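Long-range contacts in probable outer membrane protein (Pseudomonas aeruginosa, PDB 3DWO), which probably lets long-chain fatty acids or similar hydrophobic compounds cross the outer membrane, as a beta-barrel channel of the FadL family: residues 36-41 / 149-154; 43-48 / 100-105. All blocks are in the same frame, centred on the assembly; numbering follows the deposited sequence.

Contact 1: residues 36-41 / 149-154; sequences AMAFID and SLSFKV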
ATOM      1  N   ALA A  36     -17.049  -4.554  17.925  1.00 33.27           N
ATOM      2  CA  ALA A  36     -16.409  -4.352  19.224  1.00 34.35           C
ATOM      3  C   ALA A  36     -16.828  -3.038  19.869  1.00 35.91           C
ATOM      4  O   ALA A  36     -16.622  -2.811  21.065  1.00 36.47           O
ATOM      5  CB  ALA A  36     -14.890  -4.398  19.070  1.00 32.93           C
ATOM      6  N   MET A  37     -17.423  -2.174  19.064  1.00 36.61           N
ATOM      7  CA  MET A  37     -17.882  -0.870  19.516  1.00 37.59           C
ATOM      8  C   MET A  37     -19.013  -1.029  20.546  1.00 38.51           C
ATOM      9  O   MET A  37     -19.234  -0.161  21.394  1.00 38.34           O
ATOM     10  CB  MET A  37     -18.372  -0.098  18.292  1.00 36.98           C
ATOM     11  CG  MET A  37     -18.085   1.376  18.292  1.00 38.00           C
ATOM     12  SD  MET A  37     -18.155   2.026  16.609  1.00 32.89           S
ATOM     13  CE  MET A  37     -19.690   1.337  16.004  1.00 33.27           C
ATOM     14  N   ALA A  38     -19.719  -2.151  20.466  1.00 39.10           N
ATOM     15  CA  ALA A  38     -20.833  -2.429  21.363  1.00 40.33           C
ATOM     16  C   ALA A  38     -20.397  -2.627  22.813  1.00 41.16           C
ATOM     17  O   ALA A  38     -21.231  -2.708  23.711  1.00 39.57           O
ATOM     18  CB  ALA A  38     -21.589  -3.660  20.873  1.00 39.15           C
ATOM     19  N   PHE A  39     -19.092  -2.696  23.043  1.00 42.33           N
ATOM     20  CA  PHE A  39     -18.580  -2.896  24.388  1.00 43.31           C
ATOM     21  C   PHE A  39     -17.786  -1.709  24.904  1.00 44.39           C
ATOM     22  O   PHE A  39     -17.122  -1.795  25.934  1.00 44.60           O
ATOM     23  CB  PHE A  39     -17.750  -4.177  24.423  1.00 42.98           C
ATOM     24  CG  PHE A  39     -18.556  -5.405  24.132  1.00 44.10           C
ATOM     25  CD1 PHE A  39     -19.420  -5.929  25.092  1.00 45.15           C
ATOM     26  CD2 PHE A  39     -18.515  -5.998  22.876  1.00 44.29           C
ATOM     27  CE1 PHE A  39     -20.235  -7.027  24.801  1.00 45.32           C
ATOM     28  CE2 PHE A  39     -19.324  -7.094  22.574  1.00 44.37           C
ATOM     29  CZ  PHE A  39     -20.187  -7.609  23.539  1.00 45.08           C
ATOM     30  N   ILE A  40     -17.860  -0.599  24.177  1.00 46.44           N
ATOM     31  CA  ILE A  40     -17.182   0.627  24.579  1.00 47.84           C
ATOM     32  C   ILE A  40     -18.244   1.425  25.317  1.00 50.26           C
ATOM     33  O   ILE A  40     -19.202   1.911  24.718  1.00 50.87           O
ATOM     34  CB  ILE A  40     -16.658   1.409  23.352  1.00 45.78           C
ATOM     35  CG1 ILE A  40     -15.472   0.654  22.744  1.00 44.92           C
ATOM     36  CG2 ILE A  40     -16.253   2.819  23.755  1.00 44.22           C
ATOM     37  CD1 ILE A  40     -14.883   1.297  21.513  1.00 43.45           C
ATOM     38  N   ASP A  41     -18.066   1.544  26.627  1.00 52.95           N
ATOM     39  CA  ASP A  41     -19.021   2.220  27.497  1.00 55.33           C
ATOM     40  C   ASP A  41     -19.103   3.745  27.491  1.00 55.14           C
ATOM     41  O   ASP A  41     -19.902   4.313  28.231  1.00 56.26           O
ATOM     42  CB  ASP A  41     -18.815   1.725  28.933  1.00 58.35           C
ATOM     43  CG  ASP A  41     -17.345   1.649  29.323  1.00 61.15           C
ATOM     44  OD1 ASP A  41     -17.035   0.977  30.331  1.00 62.80           O
ATOM     45  OD2 ASP A  41     -16.501   2.260  28.630  1.00 62.62           O
ATOM     46  N   SER A 149     -19.816   3.885  10.911  1.00 30.84           N
ATOM     47  CA  SER A 149     -20.217   2.526  11.253  1.00 31.11           C
ATOM     48  C   SER A 149     -21.217   2.464  12.391  1.00 31.97           C
ATOM     49  O   SER A 149     -21.410   3.430  13.134  1.00 31.21           O
ATOM     50  CB  SER A 149     -18.994   1.676  11.608  1.00 30.35           C
ATOM     51  OG  SER A 149     -18.348   2.182  12.763  1.00 32.51           O
ATOM     52  N   LEU A 150     -21.838   1.300  12.529  1.00 32.57           N
ATOM     53  CA  LEU A 150     -22.843   1.089  13.553  1.00 33.43           C
ATOM     54  C   LEU A 150     -22.664  -0.291  14.172  1.00 33.16           C
ATOM     55  O   LEU A 150     -22.344  -1.250  13.471  1.00 32.37           O
ATOM     56  CB  LEU A 150     -24.225   1.187  12.909  1.00 33.85           C
ATOM     57  CG  LEU A 150     -25.387   1.730  13.731  1.00 36.97           C
ATOM     58  CD1 LEU A 150     -25.079   3.163  14.170  1.00 35.63           C
ATOM     59  CD2 LEU A 150     -26.659   1.685  12.888  1.00 36.52           C
ATOM     60  N   SER A 151     -22.866  -0.393  15.483  1.00 33.34           N
ATOM     61  CA  SER A 151     -22.753  -1.683  16.154  1.00 35.60           C
ATOM     62  C   SER A 151     -24.061  -2.001  16.866  1.00 37.22           C
ATOM     63  O   SER A 151     -24.754  -1.105  17.348  1.00 37.17           O
ATOM     64  CB  SER A 151     -21.610  -1.679  17.169  1.00 34.48           C
ATOM     65  OG  SER A 151     -21.913  -0.846  18.266  1.00 33.68           O
ATOM     66  N   PHE A 152     -24.399  -3.284  16.918  1.00 38.96           N
ATOM     67  CA  PHE A 152     -25.619  -3.725  17.580  1.00 41.09           C
ATOM     68  C   PHE A 152     -25.322  -4.873  18.534  1.00 41.09           C
ATOM     69  O   PHE A 152     -24.834  -5.924  18.122  1.00 40.38           O
ATOM     70  CB  PHE A 152     -26.657  -4.167  16.544  1.00 41.08           C
ATOM     71  CG  PHE A 152     -27.919  -4.713  17.149  1.00 43.64           C
ATOM     72  CD1 PHE A 152     -28.174  -6.080  17.145  1.00 44.02           C
ATOM     73  CD2 PHE A 152     -28.852  -3.859  17.733  1.00 44.26           C
ATOM     74  CE1 PHE A 152     -29.344  -6.592  17.714  1.00 45.16           C
ATOM     75  CE2 PHE A 152     -30.024  -4.358  18.305  1.00 45.18           C
ATOM     76  CZ  PHE A 152     -30.270  -5.725  18.296  1.00 44.42           C
ATOM     77  N   LYS A 153     -25.611  -4.663  19.813  1.00 42.07           N
ATOM     78  CA  LYS A 153     -25.377  -5.691  20.813  1.00 44.00           C
ATOM     79  C   LYS A 153     -26.539  -6.683  20.853  1.00 45.79           C
ATOM     80  O   LYS A 153     -27.678  -6.311  21.131  1.00 47.09           O
ATOM     81  CB  LYS A 153     -25.178  -5.051  22.190  1.00 43.59           C
ATOM     82  CG  LYS A 153     -24.821  -6.051  23.274  1.00 44.24           C
ATOM     83  CD  LYS A 153     -23.972  -5.434  24.376  1.00 43.74           C
ATOM     84  CE  LYS A 153     -24.719  -4.360  25.140  1.00 43.78           C
ATOM     85  NZ  LYS A 153     -23.876  -3.792  26.231  1.00 44.30           N
ATOM     86  N   VAL A 154     -26.244  -7.946  20.555  1.00 47.26           N
ATOM     87  CA  VAL A 154     -27.252  -9.002  20.555  1.00 48.70           C
ATOM     88  C   VAL A 154     -27.400  -9.568  21.962  1.00 50.42           C
ATOM     89  O   VAL A 154     -28.511  -9.738  22.461  1.00 50.61           O
ATOM     90  CB  VAL A 154     -26.853 -10.147  19.603  1.00 48.45           C
ATOM     91  CG1 VAL A 154     -27.933 -11.221  19.600  1.00 48.73           C
ATOM     92  CG2 VAL A 154     -26.631  -9.604  18.203  1.00 46.37           C
TER

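Contact 2: residues 43-48 / 100-105; sequences RIAQLT and GFLVVP. With C8E ((hydroxyethyloxy)tri(ethyloxy)octane), chain L.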
ATOM      1  N   ARG A  43     -18.039   7.841  25.266  1.00 50.36           N
ATOM      2  CA  ARG A  43     -17.616   8.618  24.108  1.00 48.90           C
ATOM      3  C   ARG A  43     -16.102   8.736  24.085  1.00 46.62           C
ATOM      4  O   ARG A  43     -15.493   9.121  25.082  1.00 46.35           O
ATOM      5  CB  ARG A  43     -18.194  10.032  24.154  1.00 51.10           C
ATOM      6  CG  ARG A  43     -19.696  10.149  24.027  1.00 55.56           C
ATOM      7  CD  ARG A  43     -20.066  11.625  23.965  1.00 59.21           C
ATOM      8  NE  ARG A  43     -21.496  11.862  23.794  1.00 63.06           N
ATOM      9  CZ  ARG A  43     -22.021  13.058  23.534  1.00 65.48           C
ATOM     10  NH1 ARG A  43     -21.231  14.119  23.415  1.00 66.27           N
ATOM     11  NH2 ARG A  43     -23.334  13.195  23.389  1.00 65.95           N
ATOM     12  N   ILE A  44     -15.497   8.420  22.946  1.00 43.79           N
ATOM     13  CA  ILE A  44     -14.054   8.514  22.812  1.00 40.93           C
ATOM     14  C   ILE A  44     -13.665   9.134  21.475  1.00 39.28           C
ATOM     15  O   ILE A  44     -14.184   8.755  20.420  1.00 38.44           O
ATOM     16  CB  ILE A  44     -13.384   7.129  22.931  1.00 41.76           C
ATOM     17  CG1 ILE A  44     -13.860   6.426  24.201  1.00 42.99           C
ATOM     18  CG2 ILE A  44     -11.870   7.288  23.002  1.00 41.48           C
ATOM     19  CD1 ILE A  44     -13.252   5.054  24.406  1.00 44.35           C
ATOM     20  N   ALA A  45     -12.762  10.107  21.538  1.00 37.21           N
ATOM     21  CA  ALA A  45     -12.251  10.798  20.359  1.00 35.66           C
ATOM     22  C   ALA A  45     -10.748  10.551  20.377  1.00 35.53           C
ATOM     23  O   ALA A  45     -10.109  10.693  21.419  1.00 35.42           O
ATOM     24  CB  ALA A  45     -12.544  12.286  20.450  1.00 33.71           C
ATOM     25  N   GLN A  46     -10.179  10.185  19.234  1.00 34.85           N
ATOM     26  CA  GLN A  46      -8.753   9.888  19.181  1.00 34.44           C
ATOM     27  C   GLN A  46      -8.078  10.299  17.878  1.00 34.32           C
ATOM     28  O   GLN A  46      -8.625  10.106  16.794  1.00 34.03           O
ATOM     29  CB  GLN A  46      -8.553   8.389  19.406  1.00 33.96           C
ATOM     30  CG  GLN A  46      -7.116   7.916  19.408  1.00 34.87           C
ATOM     31  CD  GLN A  46      -7.021   6.406  19.545  1.00 34.39           C
ATOM     32  OE1 GLN A  46      -7.485   5.660  18.680  1.00 33.11           O
ATOM     33  NE2 GLN A  46      -6.428   5.947  20.639  1.00 32.13           N
ATOM     34  N   LEU A  47      -6.883  10.865  17.997  1.00 33.51           N
ATOM     35  CA  LEU A  47      -6.113  11.278  16.836  1.00 34.43           C
ATOM     36  C   LEU A  47      -4.729  10.648  16.887  1.00 34.03           C
ATOM     37  O   LEU A  47      -4.045  10.704  17.909  1.00 32.86           O
ATOM     38  CB  LEU A  47      -5.965  12.797  16.782  1.00 36.34           C
ATOM     39  CG  LEU A  47      -4.976  13.266  15.704  1.00 40.01           C
ATOM     40  CD1 LEU A  47      -5.457  12.830  14.323  1.00 41.03           C
ATOM     41  CD2 LEU A  47      -4.830  14.780  15.762  1.00 41.40           C
ATOM     42  N   THR A  48      -4.325  10.049  15.774  1.00 32.36           N
ATOM     43  CA  THR A  48      -3.024   9.411  15.677  1.00 30.98           C
ATOM     44  C   THR A  48      -2.241  10.014  14.520  1.00 30.50           C
ATOM     45  O   THR A  48      -2.804  10.339  13.477  1.00 27.82           O
ATOM     46  CB  THR A  48      -3.157   7.888  15.432  1.00 31.96           C
ATOM     47  OG1 THR A  48      -3.717   7.257  16.593  1.00 32.79           O
ATOM     48  CG2 THR A  48      -1.791   7.271  15.128  1.00 29.78           C
ATOM     49  N   GLY A 100      -7.888   9.060  12.470  1.00 32.46           N
ATOM     50  CA  GLY A 100      -8.811   9.547  13.478  1.00 30.46           C
ATOM     51  C   GLY A 100      -9.951   8.591  13.762  1.00 29.83           C
ATOM     52  O   GLY A 100     -10.494   7.969  12.849  1.00 28.00           O
ATOM     53  N   PHE A 101     -10.315   8.473  15.035  1.00 29.18           N
ATOM     54  CA  PHE A 101     -11.403   7.591  15.433  1.00 29.42           C
ATOM     55  C   PHE A 101     -12.320   8.263  16.441  1.00 31.77           C
ATOM     56  O   PHE A 101     -11.872   8.967  17.353  1.00 31.61           O
ATOM     57  CB  PHE A 101     -10.858   6.301  16.045  1.00 28.71           C
ATOM     58  CG  PHE A 101     -10.049   5.466  15.094  1.00 28.41           C
ATOM     59  CD1 PHE A 101     -10.658   4.819  14.023  1.00 25.96           C
ATOM     60  CD2 PHE A 101      -8.676   5.316  15.277  1.00 26.12           C
ATOM     61  CE1 PHE A 101      -9.910   4.030  13.147  1.00 27.80           C
ATOM     62  CE2 PHE A 101      -7.920   4.533  14.413  1.00 27.01           C
ATOM     63  CZ  PHE A 101      -8.535   3.886  13.343  1.00 27.17           C
ATOM     64  N   LEU A 102     -13.614   8.039  16.268  1.00 32.08           N
ATOM     65  CA  LEU A 102     -14.607   8.594  17.168  1.00 33.60           C
ATOM     66  C   LEU A 102     -15.677   7.540  17.408  1.00 33.63           C
ATOM     67  O   LEU A 102     -16.228   6.974  16.463  1.00 34.88           O
ATOM     68  CB  LEU A 102     -15.232   9.854  16.565  1.00 32.75           C
ATOM     69  CG  LEU A 102     -16.384  10.451  17.374  1.00 34.58           C
ATOM     70  CD1 LEU A 102     -15.889  10.867  18.751  1.00 34.41           C
ATOM     71  CD2 LEU A 102     -16.957  11.639  16.629  1.00 34.76           C
ATOM     72  N   VAL A 103     -15.947   7.258  18.677  1.00 33.33           N
ATOM     73  CA  VAL A 103     -16.966   6.283  19.031  1.00 33.14           C
ATOM     74  C   VAL A 103     -17.973   6.941  19.965  1.00 33.75           C
ATOM     75  O   VAL A 103     -17.604   7.515  20.992  1.00 30.36           O
ATOM     76  CB  VAL A 103     -16.360   5.052  19.717  1.00 33.42           C
ATOM     77  CG1 VAL A 103     -17.472   4.111  20.152  1.00 33.40           C
ATOM     78  CG2 VAL A 103     -15.411   4.343  18.762  1.00 32.06           C
ATOM     79  N   VAL A 104     -19.244   6.852  19.591  1.00 34.25           N
ATOM     80  CA  VAL A 104     -20.322   7.456  20.361  1.00 35.75           C
ATOM     81  C   VAL A 104     -21.456   6.471  20.617  1.00 36.42           C
ATOM     82  O   VAL A 104     -22.271   6.212  19.729  1.00 35.64           O
ATOM     83  CB  VAL A 104     -20.915   8.669  19.613  1.00 35.29           C
ATOM     84  CG1 VAL A 104     -22.006   9.312  20.445  1.00 35.18           C
ATOM     85  CG2 VAL A 104     -19.822   9.668  19.292  1.00 35.78           C
ATOM     86  N   PRO A 105     -21.516   5.894  21.827  1.00 37.84           N
ATOM     87  CA  PRO A 105     -22.602   4.949  22.107  1.00 39.94           C
ATOM     88  C   PRO A 105     -23.947   5.685  22.055  1.00 42.00           C
ATOM     89  O   PRO A 105     -24.094   6.768  22.627  1.00 41.51           O
ATOM     90  CB  PRO A 105     -22.252   4.421  23.499  1.00 39.55           C
ATOM     91  CG  PRO A 105     -21.475   5.548  24.117  1.00 40.05           C
ATOM     92  CD  PRO A 105     -20.604   6.014  22.977  1.00 39.24           C
TER
HETATM   93  C1  C8E L 462     -13.503  11.461  11.103  1.00 55.31           C
HETATM   94  C2  C8E L 462     -13.420  11.573  12.551  1.00 55.10           C
HETATM   95  C3  C8E L 462     -12.059  11.591  13.084  1.00 55.80           C
HETATM   96  C4  C8E L 462     -12.164  11.762  14.521  1.00 55.84           C
HETATM   97  C5  C8E L 462     -11.349  12.935  14.923  1.00 57.20           C
HETATM   98  C6  C8E L 462     -11.254  13.011  16.365  1.00 56.71           C

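Contact 1: residues 36-41 / 149-154
Two bent side chains shape this contact: Met37 turns at chi3 (48°) so that its methyl group swings toward Ser149 and Ser151, while Lys153, with CG anti to the backbone N (chi1 -176°), folds at chi3 (65°) and brings its far end past Ala38. The arrangement illustrates how a FadL-type barrel is plugged, the N-terminal hatch meeting the inner side of the wall. Residues 36-41 form a compact turn, held by bonds from Phe39 N to Ala36 O and from Ile40 N to Met37 O, and they lie against strand residues 149-153. No hydrogen bond joins the two segments, which meet by van der Waals contact. Met37 lies along the two serines: its CB sits 3.6 Å from Ser151 OG, and its CE lies 3.6 Å from Ser149 OG while also touching the Ser151 backbone. The Ser149 hydroxyl is gripped by the backbone oxygen of Ala30, another hatch residue, which makes a polar link beside the thioether. Ser151 OG also lies 3.4 Å from Ala38 N, but the angle is too poor for a bond. Farther along the strand, Ala38 CB rests 4.1 Å from Lys153 CB. The lysine amine stays beyond bonding distance of the turn, with Lys153 NZ 3.8 Å from Ala38 O, and its aliphatic part runs obliquely to the Phe39 ring, where Lys153 CD comes 4.1 Å from Phe39 CE1.

Contact 2: residues 43-48 / 100-105
Residues 44-48 and 100-105 run antiparallel, their axes 4.8 Å apart at closest and 175° between their directions, with Ile44-Val103 and Gln46-Phe101 as hydrogen-bonded pairs and Ala45-Leu102 and Leu47-Gly100 as non-hydrogen-bonded ones. This is a pairing of two neighbouring strands in the wall of a FadL-type beta barrel. Four backbone bonds close it. The shortest, from Gln46 N to Phe101 O, is 2.8 Å. The longest, from Ile44 N to Val103 O, is 3.0 Å. CA-H...O contacts such as Arg43 CA to Val103 O accompany them.

The sheet has two unlike faces. Ile44, Gln46, Phe101 and Val103 share one that is buried, where the extended Gln46 lies beside the Phe101 ring and points the same way, amide and ring planes 65° apart. Gln46 OE1 comes 3.6 Å from Phe101 CD2, but the amide is held by outside partners: OE1 accepts a bond from Asn9 ND2 of the hatch, while NE2 bonds to Thr440 OG1 on strand 423-441, which pairs with the other edge of strand 44-63. These two bonds would fix the amide's rotation.

Ala45, Leu47 and Leu102 project from the other face, which carries a bound detergent, consistent with a lipid-facing surface. Leu102 leans toward the neighbouring strand: its chi1 of 175° sets CG opposite the backbone N, and the CD1 branch then reaches within 3.2 Å of Ile44 O and 4.0 Å of Ala45 CB. Beside it the detergent chain runs across the strand pair, with its C3 3.7 Å from Gly100 C and its C6 3.9 Å from Gln46 O.

In the fold
From the N terminus the chain first builds the hatch, whose last part, 36-41, enters contact 1, and then passes directly into strand 44-63, which opens contact 2. That second contact closes the shorter loop when strand 93-105 returns beside it; two strands later 149-154 closes the longer loop of contact 1, so contact 2 lies wholly within it. One contact joins neighbouring strands of the barrel wall, the other binds the plug to that wall farther round. They meet chiefly at Val103, whose CG1 is 3.4 Å from Met37 CG and also packs against Ile40, so the hatch turn spans both strand 93-105 and strand 138-153.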